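Local structure of beta-lactamase (Klebsiella pneumoniae, 6HUH) at residues Gln158-Phe161 with Leu162-Val166. The protein probably hydrolyses the amide bond of beta-lactam antibiotics to give substituted beta-amino acids, as a class D serine beta-lactamase. Residues are numbered along the deposited sequence; the frame is centred on the assembly and turned at random.
Sequences QARF and LGKLV
Phe161 and Leu162 carry the buried side of the last two turns of helix 155-166, which in this class D beta-lactamase fold is wedged between helix 56-64 and the antiparallel sheet. Although they are neighbours in sequence, their side chains meet: CD1 of Leu162 lies 3.6 Å from CD2 of Phe161. A chi1 of 162° swings Phe161 CG away from the backbone N to the side of the carbonyl carbon, and the ring leans past Leu162 N. Leu165, one turn on, brings CD2 obliquely to the outer end of the ring, 4.0 Å from both CE2 and CZ of Phe161. Tyr127 packs edge-to-face with the same ring, and Pro56 and Leu59 of helix 56-64 also touch Phe161. Leu162 faces the sheet instead, touching Ile231 of strand 228-238, while its CD2 also reaches back to 3.4 Å from Gln158 O.

That carbonyl accepts the Leu162 N-H in a nearly straight helical bond (N-H...O 167°), and Ala159 O takes Gly163 N in the next. The pattern slips at Lys164, whose N makes only weak bonds, to the carbonyls of both Arg160 and Phe161, and resumes with Leu165 N, which bonds Phe161 O at 3.2 Å. At the other end of the buried side, Gln158 NE2 hydrogen-bonds OG1 of Thr52, the residue that follows Ser51, the predicted acylated nucleophile.

On the partly exposed flank, Arg160 bends at chi2 and chi3 to lie against the aliphatic part of Lys164. The lysine chain runs extended until it turns at chi4 (-72°), leaving NZ 3.8 Å from Arg160 NH2, two like charges that probably disfavour each other. Lys164 CG sits at the guanidinium edge, in its plane, 3.6 Å from Arg160 NH2.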
loop_
_atom_site.group_PDB
_atom_site.type_symbol
_atom_site.label_atom_id
_atom_site.label_comp_id
_atom_site.label_asym_id
_atom_site.label_seq_id
_atom_site.Cartn_x
_atom_site.Cartn_y
_atom_site.Cartn_z
ATOM N N GLN A 158 -23.172 -12.405 -4.644
ATOM C CA GLN A 158 -21.911 -11.614 -4.613
ATOM C C GLN A 158 -21.614 -10.918 -5.941
ATOM O O GLN A 158 -21.221 -9.750 -5.938
ATOM C CB GLN A 158 -20.720 -12.508 -4.281
ATOM C CG GLN A 158 -20.502 -12.655 -2.808
ATOM C CD GLN A 158 -19.381 -11.826 -2.273
ATOM O OE1 GLN A 158 -19.080 -10.720 -2.762
ATOM N NE2 GLN A 158 -18.756 -12.348 -1.225
ATOM N N ALA A 159 -21.794 -11.657 -7.062
ATOM C CA ALA A 159 -21.625 -11.210 -8.448
ATOM C C ALA A 159 -22.674 -10.158 -8.783
ATOM O O ALA A 159 -22.351 -9.164 -9.429
ATOM C CB ALA A 159 -21.771 -12.397 -9.396
ATOM N N ARG A 160 -23.928 -10.379 -8.340
ATOM C CA ARG A 160 -25.044 -9.467 -8.533
ATOM C C ARG A 160 -24.733 -8.128 -7.838
ATOM O O ARG A 160 -24.812 -7.067 -8.477
ATOM C CB ARG A 160 -26.313 -10.115 -7.987
ATOM C CG ARG A 160 -27.587 -9.299 -8.136
ATOM C CD ARG A 160 -27.984 -9.056 -9.579
ATOM N NE ARG A 160 -27.787 -7.648 -9.915
ATOM C CZ ARG A 160 -28.168 -7.085 -11.053
ATOM N NH1 ARG A 160 -28.764 -7.809 -11.993
ATOM N NH2 ARG A 160 -27.953 -5.791 -11.264
ATOM N N PHE A 161 -24.303 -8.196 -6.549
ATOM C CA PHE A 161 -23.903 -7.042 -5.736
ATOM C C PHE A 161 -22.771 -6.250 -6.424
ATOM O O PHE A 161 -22.927 -5.049 -6.632
ATOM C CB PHE A 161 -23.507 -7.473 -4.297
ATOM C CG PHE A 161 -22.687 -6.440 -3.547
ATOM C CD1 PHE A 161 -23.268 -5.263 -3.093
ATOM C CD2 PHE A 161 -21.325 -6.616 -3.357
ATOM C CE1 PHE A 161 -22.498 -4.282 -2.460
ATOM C CE2 PHE A 161 -20.557 -5.637 -2.729
ATOM C CZ PHE A 161 -21.147 -4.475 -2.283
ATOM N N LEU A 162 -21.655 -6.944 -6.778
ATOM C CA LEU A 162 -20.472 -6.419 -7.457
ATOM C C LEU A 162 -20.856 -5.734 -8.762
ATOM O O LEU A 162 -20.299 -4.677 -9.078
ATOM C CB LEU A 162 -19.470 -7.564 -7.735
ATOM C CG LEU A 162 -18.261 -7.794 -6.803
ATOM C CD1 LEU A 162 -18.451 -7.209 -5.411
ATOM C CD2 LEU A 162 -17.905 -9.268 -6.706
ATOM N N GLY A 163 -21.823 -6.321 -9.473
ATOM C CA GLY A 163 -22.355 -5.809 -10.732
ATOM C C GLY A 163 -23.086 -4.487 -10.593
ATOM O O GLY A 163 -23.092 -3.677 -11.520
ATOM N N LYS A 164 -23.715 -4.264 -9.430
ATOM C CA LYS A 164 -24.423 -3.026 -9.138
ATOM C C LYS A 164 -23.411 -1.906 -8.813
ATOM O O LYS A 164 -23.603 -0.760 -9.251
ATOM C CB LYS A 164 -25.418 -3.235 -7.987
ATOM C CG LYS A 164 -26.686 -3.981 -8.391
ATOM C CD LYS A 164 -27.692 -4.075 -7.225
ATOM C CE LYS A 164 -28.972 -4.784 -7.600
ATOM N NZ LYS A 164 -29.833 -3.965 -8.502
ATOM N N LEU A 165 -22.326 -2.236 -8.062
ATOM C CA LEU A 165 -21.353 -1.211 -7.720
ATOM C C LEU A 165 -20.514 -0.838 -8.959
ATOM O O LEU A 165 -20.209 0.347 -9.142
ATOM C CB LEU A 165 -20.519 -1.513 -6.439
ATOM C CG LEU A 165 -19.151 -2.223 -6.451
ATOM C CD1 LEU A 165 -18.011 -1.231 -6.719
ATOM C CD2 LEU A 165 -18.863 -2.808 -5.074
ATOM N N VAL A 166 -20.241 -1.811 -9.846
ATOM C CA VAL A 166 -19.489 -1.557 -11.075
ATOM C C VAL A 166 -20.346 -0.804 -12.160
ATOM O O VAL A 166 -19.773 -0.103 -13.000
ATOM C CB VAL A 166 -18.842 -2.865 -11.582
ATOM C CG1 VAL A 166 -19.394 -3.325 -12.929
ATOM C CG2 VAL A 166 -17.348 -2.718 -11.640
#